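Local coordinates for protein BONZAI 1 (Arabidopsis thaliana, PDB 6KXT) that binds phospholipids in a calcium-dependent way and restrains cell death and defense responses in the plant, the chain here being its second C2 domain, at residues S13-F18 and P66-V71; D106-H111 and D138-T143. All blocks are in the same frame, centred on the assembly; numbering follows the deposited sequence.

Contact 1: S13-F18 and P66-V71; sequences STEIVF and PVFLSV
Thr14 and Leu69 face each other as a hydrogen-bonded pair of two antiparallel strands, and each amide meets the other's carbonyl. Leu69 N reaches Thr14 O at 2.8 Å in the carbonyl plane, whereas Thr14 N approaches Leu69 O at 2.9 Å from a direction tilted 29° out of it. Leu69 O takes a second bond, from a water that lies 2.8 Å from it and in turn accepts a hydrogen bond from Thr14 OG1. With OG1 beside its own backbone N (chi1 -56°), the buried threonine is placed to donate to this water, so hydroxyl and carbonyl are satisfied together. Two residues on, Ile16 and Val67 repeat the reciprocal pair of hydrogen bonds: Val67 O receives Ile16 N almost head-on, at a C=O...N angle of 161°. Between the two pairs, Glu15 and Phe68 exchange no amide bonds across the contact; Glu15 instead bonds through its backbone to Thr141 on the neighbouring strand. The extended Glu15 chain runs alongside the Phe68 ring, Glu15 CG lying 3.5 Å from Phe68 CE2, and ends with OE2 3.4 Å from Pro66 CB. That carboxylate has a long, weak ion pair with Lys139. On the buried face, Val67 CG2 packs 3.8 Å from Phe18 CE2, the two side chains crossing at about a right angle, and Ile16 CG2 covers one face of the same ring. This alternation of a mixed, more exposed face with a largely apolar inner one is characteristic of an edge strand and its inner neighbour in the C2 beta-sandwich.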
loop_
_atom_site.group_PDB
_atom_site.type_symbol
_atom_site.label_atom_id
_atom_site.label_comp_id
_atom_site.label_asym_id
_atom_site.label_seq_id
_atom_site.Cartn_x
_atom_site.Cartn_y
_atom_site.Cartn_z
ATOM N N SER A 13 -8.774 7.178 -12.687
ATOM C CA SER A 13 -8.984 6.839 -11.262
ATOM C C SER A 13 -8.778 5.333 -11.138
ATOM O O SER A 13 -9.378 4.564 -11.896
ATOM C CB SER A 13 -10.336 7.228 -10.786
ATOM O OG SER A 13 -10.561 6.875 -9.444
ATOM N N THR A 14 -7.895 4.921 -10.212
ATOM C CA THR A 14 -7.572 3.501 -10.016
ATOM C C THR A 14 -8.245 3.005 -8.727
ATOM O O THR A 14 -7.980 3.584 -7.646
ATOM C CB THR A 14 -6.059 3.293 -10.001
ATOM O OG1 THR A 14 -5.518 3.824 -11.212
ATOM C CG2 THR A 14 -5.694 1.833 -9.909
ATOM N N GLU A 15 -9.037 1.958 -8.834
ATOM C CA GLU A 15 -9.662 1.303 -7.669
ATOM C C GLU A 15 -8.827 0.059 -7.354
ATOM O O GLU A 15 -8.627 -0.802 -8.243
ATOM C CB GLU A 15 -11.098 0.941 -8.037
ATOM C CG GLU A 15 -11.773 0.205 -6.896
ATOM C CD GLU A 15 -13.224 -0.165 -7.153
ATOM O OE1 GLU A 15 -13.755 0.250 -8.199
ATOM O OE2 GLU A 15 -13.808 -0.833 -6.305
ATOM N N ILE A 16 -8.398 -0.089 -6.108
ATOM C CA ILE A 16 -7.498 -1.185 -5.683
ATOM C C ILE A 16 -8.024 -1.835 -4.428
ATOM O O ILE A 16 -8.361 -1.135 -3.452
ATOM C CB ILE A 16 -6.049 -0.694 -5.449
ATOM C CG1 ILE A 16 -5.540 0.097 -6.658
ATOM C CG2 ILE A 16 -5.173 -1.909 -5.096
ATOM C CD1 ILE A 16 -4.072 0.496 -6.594
ATOM N N VAL A 17 -8.127 -3.152 -4.438
ATOM C CA VAL A 17 -8.398 -3.958 -3.215
ATOM C C VAL A 17 -7.058 -4.599 -2.853
ATOM O O VAL A 17 -6.512 -5.414 -3.638
ATOM C CB VAL A 17 -9.510 -5.001 -3.399
ATOM C CG1 VAL A 17 -9.551 -5.945 -2.197
ATOM C CG2 VAL A 17 -10.861 -4.336 -3.634
ATOM N N PHE A 18 -6.530 -4.264 -1.695
ATOM C CA PHE A 18 -5.320 -4.825 -1.086
ATOM C C PHE A 18 -5.659 -5.923 -0.099
ATOM O O PHE A 18 -6.665 -5.863 0.607
ATOM C CB PHE A 18 -4.546 -3.739 -0.338
ATOM C CG PHE A 18 -3.926 -2.677 -1.208
ATOM C CD1 PHE A 18 -2.813 -2.991 -1.978
ATOM C CD2 PHE A 18 -4.377 -1.375 -1.197
ATOM C CE1 PHE A 18 -2.156 -2.001 -2.705
ATOM C CE2 PHE A 18 -3.712 -0.388 -1.921
ATOM C CZ PHE A 18 -2.621 -0.714 -2.685
ATOM N N PRO A 66 -12.139 -1.278 -1.034
ATOM C CA PRO A 66 -11.382 -0.625 -2.074
ATOM C C PRO A 66 -10.931 0.779 -1.692
ATOM O O PRO A 66 -11.607 1.530 -0.977
ATOM C CB PRO A 66 -12.321 -0.523 -3.284
ATOM C CG PRO A 66 -13.528 -1.379 -2.928
ATOM C CD PRO A 66 -13.467 -1.764 -1.472
ATOM N N VAL A 67 -9.720 1.109 -2.153
ATOM C CA VAL A 67 -9.211 2.486 -2.157
ATOM C C VAL A 67 -9.199 3.023 -3.586
ATOM O O VAL A 67 -9.089 2.251 -4.534
ATOM C CB VAL A 67 -7.850 2.611 -1.476
ATOM C CG1 VAL A 67 -7.883 2.075 -0.038
ATOM C CG2 VAL A 67 -6.739 1.963 -2.246
ATOM N N PHE A 68 -9.326 4.330 -3.733
ATOM C CA PHE A 68 -9.356 5.006 -5.046
ATOM C C PHE A 68 -8.203 5.982 -5.096
ATOM O O PHE A 68 -8.054 6.808 -4.190
ATOM C CB PHE A 68 -10.668 5.774 -5.211
ATOM C CG PHE A 68 -11.841 4.847 -5.212
ATOM C CD1 PHE A 68 -12.428 4.454 -4.016
ATOM C CD2 PHE A 68 -12.272 4.266 -6.385
ATOM C CE1 PHE A 68 -13.424 3.494 -3.991
ATOM C CE2 PHE A 68 -13.316 3.355 -6.364
ATOM C CZ PHE A 68 -13.896 2.988 -5.180
ATOM N N LEU A 69 -7.346 5.840 -6.079
ATOM C CA LEU A 69 -6.163 6.706 -6.226
ATOM C C LEU A 69 -6.185 7.406 -7.585
ATOM O O LEU A 69 -6.276 6.745 -8.636
ATOM C CB LEU A 69 -4.910 5.845 -6.090
ATOM C CG LEU A 69 -4.648 5.293 -4.700
ATOM C CD1 LEU A 69 -3.582 4.210 -4.727
ATOM C CD2 LEU A 69 -4.285 6.416 -3.723
ATOM N N SER A 70 -6.065 8.707 -7.549
ATOM C CA SER A 70 -5.923 9.535 -8.775
ATOM C C SER A 70 -4.454 9.643 -9.154
ATOM O O SER A 70 -3.542 9.447 -8.320
ATOM C CB SER A 70 -6.513 10.899 -8.521
ATOM O OG SER A 70 -5.647 11.658 -7.681
ATOM N N VAL A 71 -4.210 10.111 -10.368
ATOM C CA VAL A 71 -2.881 10.509 -10.848
ATOM C C VAL A 71 -2.345 11.676 -10.010
ATOM O O VAL A 71 -1.158 11.668 -9.739
ATOM C CB VAL A 71 -2.938 10.829 -12.353
ATOM C CG1 VAL A 71 -1.673 11.526 -12.818
ATOM C CG2 VAL A 71 -3.162 9.545 -13.151
HETATM O O HOH W 1 -4.984 6.589 -11.155
#

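Contact 2: D106-H111 and D138-T143; sequences DLEKLH and DKFTET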
loop_
_atom_site.group_PDB
_atom_site.type_symbol
_atom_site.label_atom_id
_atom_site.label_comp_id
_atom_site.label_asym_id
_atom_site.label_seq_id
_atom_site.Cartn_x
_atom_site.Cartn_y
_atom_site.Cartn_z
ATOM N N ASP A 106 3.263 -1.107 -11.245
ATOM C CA ASP A 106 3.777 -2.315 -10.559
ATOM C C ASP A 106 2.648 -3.054 -9.843
ATOM O O ASP A 106 2.543 -4.302 -9.966
ATOM C CB ASP A 106 4.796 -1.911 -9.494
ATOM C CG ASP A 106 6.104 -1.322 -9.973
ATOM O OD1 ASP A 106 6.477 -1.560 -11.133
ATOM O OD2 ASP A 106 6.760 -0.621 -9.134
ATOM N N LEU A 107 1.761 -2.341 -9.180
ATOM C CA LEU A 107 0.629 -3.003 -8.494
ATOM C C LEU A 107 -0.242 -3.717 -9.524
ATOM O O LEU A 107 -0.753 -4.793 -9.241
ATOM C CB LEU A 107 -0.163 -1.961 -7.717
ATOM C CG LEU A 107 0.599 -1.298 -6.549
ATOM C CD1 LEU A 107 -0.323 -0.317 -5.853
ATOM C CD2 LEU A 107 1.183 -2.314 -5.557
ATOM N N GLU A 108 -0.454 -3.134 -10.701
ATOM C CA GLU A 108 -1.249 -3.800 -11.751
ATOM C C GLU A 108 -0.536 -5.084 -12.175
ATOM O O GLU A 108 -1.230 -6.090 -12.363
ATOM C CB GLU A 108 -1.426 -2.830 -12.900
ATOM C CG GLU A 108 -2.296 -3.367 -14.012
ATOM C CD GLU A 108 -2.572 -2.345 -15.122
ATOM O OE1 GLU A 108 -1.743 -1.510 -15.358
ATOM O OE2 GLU A 108 -3.643 -2.454 -15.708
ATOM N N LYS A 109 0.778 -5.070 -12.300
ATOM C CA LYS A 109 1.528 -6.282 -12.716
ATOM C C LYS A 109 1.380 -7.365 -11.633
ATOM O O LYS A 109 1.174 -8.546 -11.991
ATOM C CB LYS A 109 2.960 -5.903 -13.042
ATOM C CG LYS A 109 3.126 -5.075 -14.310
ATOM C CD LYS A 109 4.533 -4.566 -14.379
ATOM C CE LYS A 109 4.812 -3.771 -15.629
ATOM N NZ LYS A 109 4.159 -2.445 -15.632
ATOM N N LEU A 110 1.442 -7.015 -10.356
ATOM C CA LEU A 110 1.252 -8.032 -9.296
ATOM C C LEU A 110 -0.146 -8.621 -9.444
ATOM O O LEU A 110 -0.317 -9.869 -9.346
ATOM C CB LEU A 110 1.359 -7.405 -7.899
ATOM C CG LEU A 110 2.736 -6.931 -7.492
ATOM C CD1 LEU A 110 2.639 -6.082 -6.243
ATOM C CD2 LEU A 110 3.686 -8.093 -7.283
ATOM N N HIS A 111 -1.145 -7.797 -9.663
ATOM C CA HIS A 111 -2.517 -8.282 -9.855
ATOM C C HIS A 111 -2.579 -9.234 -11.064
ATOM O O HIS A 111 -3.173 -10.317 -10.976
ATOM C CB HIS A 111 -3.413 -7.089 -10.019
ATOM C CG HIS A 111 -4.790 -7.501 -10.353
ATOM N ND1 HIS A 111 -5.629 -8.217 -9.527
ATOM C CD2 HIS A 111 -5.443 -7.358 -11.530
ATOM C CE1 HIS A 111 -6.760 -8.466 -10.202
ATOM N NE2 HIS A 111 -6.655 -7.946 -11.410
ATOM N N ASP A 138 -5.710 -7.664 -5.018
ATOM C CA ASP A 138 -6.846 -8.566 -5.357
ATOM C C ASP A 138 -7.638 -7.973 -6.505
ATOM O O ASP A 138 -8.264 -8.702 -7.263
ATOM C CB ASP A 138 -7.794 -8.768 -4.174
ATOM C CG ASP A 138 -7.425 -9.894 -3.228
ATOM O OD1 ASP A 138 -6.330 -10.493 -3.405
ATOM O OD2 ASP A 138 -8.261 -10.141 -2.322
ATOM N N LYS A 139 -7.719 -6.650 -6.583
ATOM C CA LYS A 139 -8.464 -5.966 -7.661
ATOM C C LYS A 139 -7.701 -4.709 -8.056
ATOM O O LYS A 139 -7.126 -4.021 -7.179
ATOM C CB LYS A 139 -9.853 -5.538 -7.202
ATOM C CG LYS A 139 -10.664 -4.771 -8.233
ATOM C CD LYS A 139 -12.023 -4.394 -7.740
ATOM C CE LYS A 139 -12.968 -4.008 -8.866
ATOM N NZ LYS A 139 -14.316 -3.738 -8.340
ATOM N N PHE A 140 -7.704 -4.396 -9.347
ATOM C CA PHE A 140 -7.020 -3.218 -9.917
ATOM C C PHE A 140 -7.861 -2.795 -11.133
ATOM O O PHE A 140 -7.802 -3.531 -12.142
ATOM C CB PHE A 140 -5.588 -3.503 -10.329
ATOM C CG PHE A 140 -4.793 -2.280 -10.719
ATOM C CD1 PHE A 140 -4.945 -1.712 -11.980
ATOM C CD2 PHE A 140 -3.857 -1.714 -9.867
ATOM C CE1 PHE A 140 -4.189 -0.592 -12.331
ATOM C CE2 PHE A 140 -3.103 -0.607 -10.244
ATOM C CZ PHE A 140 -3.310 -0.035 -11.476
ATOM N N THR A 141 -8.600 -1.717 -11.008
ATOM C CA THR A 141 -9.542 -1.278 -12.057
ATOM C C THR A 141 -9.338 0.205 -12.307
ATOM O O THR A 141 -9.401 0.996 -11.379
ATOM C CB THR A 141 -10.995 -1.590 -11.692
ATOM O OG1 THR A 141 -11.121 -2.989 -11.416
ATOM C CG2 THR A 141 -11.931 -1.207 -12.814
ATOM N N GLU A 142 -9.219 0.559 -13.575
ATOM C CA GLU A 142 -9.074 1.946 -14.070
ATOM C C GLU A 142 -10.365 2.425 -14.722
ATOM O O GLU A 142 -11.002 1.652 -15.452
ATOM C CB GLU A 142 -7.969 2.023 -15.091
ATOM C CG GLU A 142 -6.598 1.811 -14.490
ATOM C CD GLU A 142 -5.481 1.840 -15.513
ATOM O OE1 GLU A 142 -5.720 1.409 -16.656
ATOM O OE2 GLU A 142 -4.358 2.199 -15.177
ATOM N N THR A 143 -10.743 3.640 -14.395
ATOM C CA THR A 143 -11.918 4.325 -14.986
ATOM C C THR A 143 -11.558 5.776 -15.285
ATOM O O THR A 143 -10.717 6.373 -14.580
ATOM C CB THR A 143 -13.150 4.295 -14.068
ATOM O OG1 THR A 143 -14.259 4.835 -14.800
ATOM C CG2 THR A 143 -12.978 5.055 -12.772
#
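Helix 106-111 packs against strand 139-143 with axes 8.3 Å apart at their closest and N-to-C directions 126° apart, and no hydrogen bond joins the two segments. Phe140 fills the join: with CG anti to the backbone N (chi1 -171°), its ring reaches the helix at Glu108, whose CB sits 3.6 Å from the ring centroid, over the face, in a CH-pi contact. The Glu108 chain continues extended past Phe140 CE1, its carboxylate turned 24° from the ring plane, while Leu107 CB approaches Phe140 CE2 at 4.1 Å. Were Phe140 replaced by an alanine, a gap would probably open beneath Glu108 and the helix would lose its main apolar hold on this strand. The helix belongs to the connection between strands 95-102 and 117-121, which lie in different sheets of the C2 sandwich, and here it rests on the second of those sheets. Just before Phe140 the strand carries a classic beta bulge, where Asp138 and Lys139 both face Val17. His111 lies against this irregular stretch, with Phe140 N over one ring face and Asp138 O near the ring plane, 3.3 Å from His111 CE1. Its ND1 is hydrogen-bonded to Val137 O, which helps to fix the ring's rotation. Glu108 OE2 and Glu142 OE1 come within 4.5 Å of each other, a like-charge approach that Lys77 is likely to ease, since it forms salt bridges with both residues.

In the fold
Contacts 1 and 2 share one sheet, in which strand 13-21 lies between strands 67-70 and 133-143. Contact 1 is formed within the sheet and rests on paired backbone amides, while contact 2 sets a helix on it and relies on side-chain packing. Each is partly buried, but half of the touching residues in contact 1 are buried against two of seven in contact 2, where charged groups border the apolar centre. Backbone bonds between strands 13-21 and 133-143, among them that of Val17 with Asp138, tie them together. Thr14 CG2, 3.4 Å from Phe140 CZ, brings the inner face of contact 1 against the ring central to contact 2.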